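Side-chain contacts in GMP reductase (Trypanosoma brucei brucei, PDB 6JIG), which probably catalyses the irreversible NADPH-dependent deamination of GMP to IMP, and binds guanine nucleotides at its CBS domains as well as at its barrel: residues N243-L248 / P279-V284; G358-A363 / R445-G450; S456-G459 / E465-R468. The protein carries 1 engineered substitution. One frame throughout, in Å; residues are numbered along the deposited sequence.

Interaction 1 (N243-L248 / P279-V284)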
# COMPACT_ATOMS: atom_id res chain seq x y z
N ASN A 243 6.21 -48.00 23.12
CA ASN A 243 7.39 -48.56 22.47
C ASN A 243 8.39 -47.46 22.11
O ASN A 243 9.60 -47.62 22.32
CB ASN A 243 6.97 -49.33 21.22
CG ASN A 243 8.07 -50.24 20.71
OD1 ASN A 243 8.69 -49.97 19.68
ND2 ASN A 243 8.33 -51.32 21.46
N ARG A 244 7.90 -46.34 21.56
CA ARG A 244 8.77 -45.20 21.29
C ARG A 244 9.47 -44.74 22.56
O ARG A 244 10.69 -44.50 22.56
CB ARG A 244 7.95 -44.07 20.67
CG ARG A 244 8.75 -42.84 20.27
CD ARG A 244 7.83 -41.74 19.75
NE ARG A 244 7.21 -42.12 18.49
CZ ARG A 244 7.69 -41.79 17.30
NH1 ARG A 244 8.80 -41.06 17.21
NH2 ARG A 244 7.06 -42.16 16.19
N ALA A 245 8.72 -44.61 23.66
CA ALA A 245 9.31 -44.14 24.91
C ALA A 245 10.42 -45.06 25.38
O ALA A 245 11.49 -44.61 25.81
CB ALA A 245 8.23 -44.04 25.98
N ILE A 246 10.17 -46.37 25.36
CA ILE A 246 11.17 -47.32 25.82
C ILE A 246 12.45 -47.16 25.02
O ILE A 246 13.55 -47.08 25.58
CB ILE A 246 10.63 -48.76 25.73
CG1 ILE A 246 9.67 -49.04 26.89
CG2 ILE A 246 11.79 -49.77 25.75
CD1 ILE A 246 8.58 -50.07 26.55
N ARG A 247 12.33 -47.09 23.70
CA ARG A 247 13.50 -46.99 22.84
C ARG A 247 14.21 -45.64 22.97
O ARG A 247 15.44 -45.58 22.87
CB ARG A 247 13.09 -47.27 21.39
CG ARG A 247 12.61 -48.74 21.23
CD ARG A 247 12.01 -49.04 19.87
NE ARG A 247 12.92 -48.70 18.79
CZ ARG A 247 12.60 -48.77 17.50
NH1 ARG A 247 11.39 -49.18 17.14
NH2 ARG A 247 13.49 -48.42 16.57
N LEU A 248 13.46 -44.56 23.21
CA LEU A 248 14.10 -43.27 23.45
C LEU A 248 14.94 -43.30 24.72
O LEU A 248 16.06 -42.77 24.75
CB LEU A 248 13.04 -42.17 23.56
CG LEU A 248 12.35 -41.75 22.27
CD1 LEU A 248 11.12 -40.90 22.57
CD2 LEU A 248 13.33 -40.98 21.38
N PRO A 279 9.45 -50.01 34.54
CA PRO A 279 10.86 -49.72 34.85
C PRO A 279 11.68 -49.34 33.63
O PRO A 279 12.71 -48.67 33.79
CB PRO A 279 11.37 -51.03 35.47
CG PRO A 279 10.14 -51.75 35.92
CD PRO A 279 9.08 -51.39 34.92
N ARG A 280 11.25 -49.72 32.43
CA ARG A 280 11.99 -49.34 31.23
C ARG A 280 11.89 -47.85 30.92
O ARG A 280 12.74 -47.32 30.20
CB ARG A 280 11.50 -50.16 30.04
CG ARG A 280 11.76 -51.67 30.20
CD ARG A 280 11.05 -52.47 29.13
NE ARG A 280 9.60 -52.43 29.28
CZ ARG A 280 8.75 -52.99 28.43
NH1 ARG A 280 9.21 -53.65 27.38
NH2 ARG A 280 7.44 -52.90 28.63
N THR A 281 10.88 -47.17 31.44
CA THR A 281 10.74 -45.72 31.24
C THR A 281 10.77 -44.90 32.52
O THR A 281 11.01 -43.69 32.45
CB THR A 281 9.44 -45.41 30.49
OG1 THR A 281 8.35 -46.11 31.10
CG2 THR A 281 9.54 -45.87 29.04
N ALA A 282 10.55 -45.51 33.69
CA ALA A 282 10.47 -44.76 34.94
C ALA A 282 11.83 -44.31 35.44
O ALA A 282 11.89 -43.61 36.46
CB ALA A 282 9.77 -45.59 36.01
N SER A 283 12.90 -44.67 34.75
CA SER A 283 14.22 -44.19 35.12
C SER A 283 14.45 -42.73 34.76
O SER A 283 15.48 -42.18 35.16
CB SER A 283 15.30 -45.04 34.46
OG SER A 283 15.07 -45.10 33.05
N VAL A 284 13.54 -42.09 34.02
CA VAL A 284 13.71 -40.68 33.67
C VAL A 284 12.45 -39.90 34.04
O VAL A 284 11.35 -40.46 34.10
CB VAL A 284 14.05 -40.46 32.17
CG1 VAL A 284 15.31 -41.24 31.76
CG2 VAL A 284 12.87 -40.81 31.29
O HOH W 1 14.22 -48.25 28.08
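The middle of helix 239-251 faces the loop that leads into barrel strand 285-291, coming nearest where the CA atoms of I246 and T281 lie 5.7 Å apart; the loop closes in a type I turn from T281 to V284. I246 carries most of the contact. Its CD1 sits over the centre of one face of the R280 guanidinium, 3.5 Å from CZ, and nearly equidistant from the two terminal nitrogens, so the methyl packs on the flat group and not on a single N-H. The arginine chain bends at chi3 (-68°), which turns a face of the guanidinium to that methyl, while a salt bridge from NH2 to D278 occupies its polar end. The next residue offers a methyl: T281 CG2 fits beside I246, 3.8 Å from CG1, and lies equally close to A245 CB. OG1 of T281 bonds instead to the carbonyl of L275 in the preceding helix. Water joins the two backbones, donating to I246 O (2.8 Å) and to R280 O (2.7 Å). With A245 also resting on strands 232-235 and 255-259, the contact belongs to the outer helical layer of a TIM barrel, where one barrel helix packs against the loop connecting its neighbour to the following strand.

Interaction 2 (G358-A363 / R445-G450)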
# COMPACT_ATOMS: atom_id res chain seq x y z
N GLY A 358 11.37 -9.84 27.22
CA GLY A 358 10.46 -9.30 28.22
C GLY A 358 9.35 -10.27 28.59
O GLY A 358 8.96 -10.37 29.76
N ASP A 359 8.81 -10.98 27.61
CA ASP A 359 7.79 -11.99 27.90
C ASP A 359 8.34 -13.13 28.75
O ASP A 359 7.63 -13.69 29.60
CB ASP A 359 7.23 -12.55 26.59
CG ASP A 359 6.55 -11.51 25.74
OD1 ASP A 359 6.15 -10.46 26.29
OD2 ASP A 359 6.41 -11.75 24.52
N ILE A 360 9.60 -13.49 28.53
CA ILE A 360 10.23 -14.51 29.35
C ILE A 360 10.30 -14.06 30.81
O ILE A 360 9.99 -14.84 31.73
CB ILE A 360 11.63 -14.85 28.79
CG1 ILE A 360 11.48 -15.46 27.39
CG2 ILE A 360 12.37 -15.81 29.75
CD1 ILE A 360 12.83 -15.77 26.70
N SER A 361 10.70 -12.81 31.05
CA SER A 361 10.68 -12.29 32.42
C SER A 361 9.29 -12.39 33.03
O SER A 361 9.14 -12.75 34.20
CB SER A 361 11.16 -10.84 32.47
OG SER A 361 12.43 -10.65 31.85
N LYS A 362 8.25 -12.06 32.25
CA LYS A 362 6.90 -12.14 32.79
C LYS A 362 6.52 -13.58 33.11
O LYS A 362 5.89 -13.85 34.14
CB LYS A 362 5.90 -11.53 31.81
CG LYS A 362 6.16 -10.05 31.52
CD LYS A 362 5.20 -9.49 30.43
CE LYS A 362 5.69 -8.14 29.91
NZ LYS A 362 4.71 -7.56 28.91
N ALA A 363 6.86 -14.51 32.22
CA ALA A 363 6.51 -15.91 32.45
C ALA A 363 7.15 -16.44 33.73
O ALA A 363 6.49 -17.07 34.56
CB ALA A 363 6.92 -16.75 31.25
N ARG A 445 21.63 -16.06 24.14
CA ARG A 445 22.36 -15.24 25.10
C ARG A 445 21.69 -13.89 25.30
O ARG A 445 21.62 -13.39 26.43
CB ARG A 445 23.82 -15.06 24.66
CG ARG A 445 24.71 -16.30 24.88
CD ARG A 445 26.11 -16.14 24.21
NE ARG A 445 26.53 -17.37 23.55
CZ ARG A 445 26.95 -17.46 22.29
NH1 ARG A 445 27.01 -16.36 21.53
NH2 ARG A 445 27.31 -18.63 21.79
N GLN A 446 21.16 -13.30 24.22
CA GLN A 446 20.44 -12.04 24.34
C GLN A 446 19.14 -12.21 25.12
O GLN A 446 18.78 -11.35 25.93
CB GLN A 446 20.16 -11.45 22.96
N LEU A 447 18.42 -13.32 24.89
CA LEU A 447 17.19 -13.58 25.65
C LEU A 447 17.49 -13.72 27.14
O LEU A 447 16.76 -13.17 27.98
CB LEU A 447 16.50 -14.83 25.12
CG LEU A 447 16.02 -14.77 23.68
CD1 LEU A 447 15.31 -16.05 23.28
CD2 LEU A 447 15.10 -13.55 23.48
N VAL A 448 18.55 -14.45 27.48
CA VAL A 448 18.91 -14.61 28.89
C VAL A 448 19.34 -13.27 29.48
O VAL A 448 19.04 -12.97 30.65
CB VAL A 448 20.01 -15.67 29.05
CG1 VAL A 448 20.51 -15.72 30.49
CG2 VAL A 448 19.49 -17.04 28.61
N GLY A 449 20.06 -12.46 28.70
CA GLY A 449 20.41 -11.12 29.15
C GLY A 449 19.19 -10.25 29.41
O GLY A 449 19.15 -9.49 30.39
N GLY A 450 18.17 -10.35 28.55
CA GLY A 450 16.93 -9.64 28.81
C GLY A 450 16.25 -10.12 30.08
O GLY A 450 15.82 -9.32 30.91
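Apolar packing between I360 and L447 joins helix 357-365 to helix 440-457, and it is light: CD1 of I360 stands 4.1 Å from CB of L447, with the two side chains crossing at about a right angle. The isoleucine places CG1 anti to its own carbonyl carbon (chi1 -64°) and continues extended through chi2 (177°), which carries CD1 across to the root of the leucine. It is therefore the tip of one side chain against the base of the other. Both residues are buried, and each has a second surface to rest on: I360 lies on V371 and I49 of the barrel strands, L447 on L373 and on M376. The CA atoms of I360 and L447, the nearest pair, are still 7.9 Å apart.

The polar approach is a near miss. OG of S361 comes to 3.8 Å from the carbonyl oxygen of G450, a proximity and not a bond. The hydroxyl's one proton is shared, weakly, between S357 O in the preceding turn and A324 O of the second subunit, or goes to one of them. G450, lacking a side chain, leaves its backbone as the surface that meets the serine.

Subunit contacts complete the account, since G358 makes backbone hydrogen bonds to the second subunit and K362 packs on its G325. The side chain of I360 is about 9 Å from a bound GMP, outside direct contact with the nucleotide. Taken together, this is packing within the helix layer of an IMPDH/GMPR-type TIM barrel: helix 357-365, between strands 348-351 and 370-373, packs beside helix 440-457, the helix that follows strand 370-373 and closes the ring.

Interaction 3 (S456-G459 / E465-R468)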
# COMPACT_ATOMS: atom_id res chain seq x y z
N SER A 456 16.52 -8.04 37.57
CA SER A 456 17.03 -6.88 38.28
C SER A 456 15.92 -5.88 38.60
O SER A 456 15.95 -5.22 39.64
CB SER A 456 18.12 -6.21 37.45
OG SER A 456 18.64 -5.08 38.13
N TYR A 457 14.93 -5.76 37.71
CA TYR A 457 13.83 -4.84 38.00
C TYR A 457 12.96 -5.35 39.14
O TYR A 457 12.35 -4.55 39.86
CB TYR A 457 12.98 -4.58 36.76
CG TYR A 457 13.51 -3.48 35.89
CD1 TYR A 457 13.33 -2.15 36.25
CD2 TYR A 457 14.21 -3.76 34.72
CE1 TYR A 457 13.81 -1.13 35.47
CE2 TYR A 457 14.71 -2.75 33.93
CZ TYR A 457 14.50 -1.43 34.32
OH TYR A 457 14.98 -0.40 33.55
N SER A 458 12.89 -6.67 39.32
CA SER A 458 12.17 -7.26 40.45
C SER A 458 13.03 -7.36 41.70
O SER A 458 12.54 -7.85 42.72
CB SER A 458 11.63 -8.66 40.08
OG SER A 458 10.43 -8.56 39.30
N GLY A 459 14.28 -6.91 41.63
CA GLY A 459 15.22 -7.05 42.73
C GLY A 459 15.61 -8.47 43.03
O GLY A 459 15.92 -8.79 44.18
N GLU A 465 13.68 -16.22 43.62
CA GLU A 465 13.40 -14.85 44.05
C GLU A 465 12.55 -14.11 43.02
O GLU A 465 11.68 -13.31 43.38
CB GLU A 465 14.70 -14.09 44.30
CG GLU A 465 15.39 -14.43 45.61
CD GLU A 465 16.68 -13.65 45.81
OE1 GLU A 465 16.83 -12.55 45.21
OE2 GLU A 465 17.54 -14.12 46.59
N MET A 466 12.82 -14.34 41.73
CA MET A 466 12.00 -13.72 40.69
C MET A 466 10.55 -14.15 40.81
O MET A 466 9.63 -13.32 40.70
CB MET A 466 12.57 -14.09 39.31
CG MET A 466 11.85 -13.43 38.13
SD MET A 466 11.99 -11.65 38.20
CE MET A 466 11.28 -11.19 36.61
N GLN A 467 10.32 -15.43 41.07
CA GLN A 467 8.95 -15.93 41.20
C GLN A 467 8.28 -15.39 42.46
O GLN A 467 7.08 -15.09 42.44
CB GLN A 467 8.96 -17.46 41.22
CG GLN A 467 9.51 -18.06 39.93
CD GLN A 467 9.83 -19.53 40.08
OE1 GLN A 467 10.08 -20.01 41.19
NE2 GLN A 467 9.85 -20.24 38.97
N ARG A 468 9.04 -15.22 43.55
CA ARG A 468 8.42 -14.75 44.79
C ARG A 468 8.20 -13.24 44.78
O ARG A 468 7.19 -12.76 45.30
CB ARG A 468 9.28 -15.14 45.99
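S458 and M466 form the close-packed part of this contact, where helix 463-469 folds back against the end of helix 440-457. The thioether sulfur SD of M466 lies 3.6 Å from both CB and OG of S458, so it rests alongside the whole CB-OG bond, and the terminal CE reaches 3.9 Å from OG. A bend at chi2 (62°) turns the methionine chain toward the serine, after a start with CG anti to the backbone N (chi1 -177°). The hydroxyl of S458 is hydrogen-bonded to OG1 of T470, just past helix 463-469, while I20 of strand 18-20 touches both S458 and M466.

The backbone allows this reversal: G459 adopts a positive phi of 67° and ends the helix in a Schellman motif, its N bonding back to S456 O at 3.1 Å.

Towards the partly exposed E465 the packing opens out. OE1 approaches G459 O only to 4.0 Å, and a carboxylate and a carbonyl oxygen, both acceptors, cannot bond to each other. R469 NH1 joins them, with a salt bridge to OE1 and a hydrogen bond to G459 O. OE1 also takes a salt bridge from R26 and a hydrogen bond from the backbone N of K461.

The chemistry thus divides in two. Sulfur against serine gives a snug seam without a bond across it, the hydroxyl being engaged with T470, whereas the carboxylate and the carbonyl of G459 just beyond the helix are held near each other through a shared arginine, whose charge would probably offset the repulsion between their oxygens.

Interactions 2 and 3 share helix 440-457 and lie close together, their centres 13 Å apart, with S361 O touching M466 CE at 3.6 Å; residues in both also reach the second subunit. Interaction 1 stands apart, its centre 33 Å from that of interaction 2 and across the centre of the chain, and no other subunit touches its segments. All three are mostly buried, yet interactions 1 and 3 each have a charged side chain at their outer side, R280 and E465 respectively, whose ionic partners lie outside the paired segments. Interaction 2 has four buried participants and sparse apolar packing, interaction 1 adds a bridging water, and interaction 3 brings in sulfur.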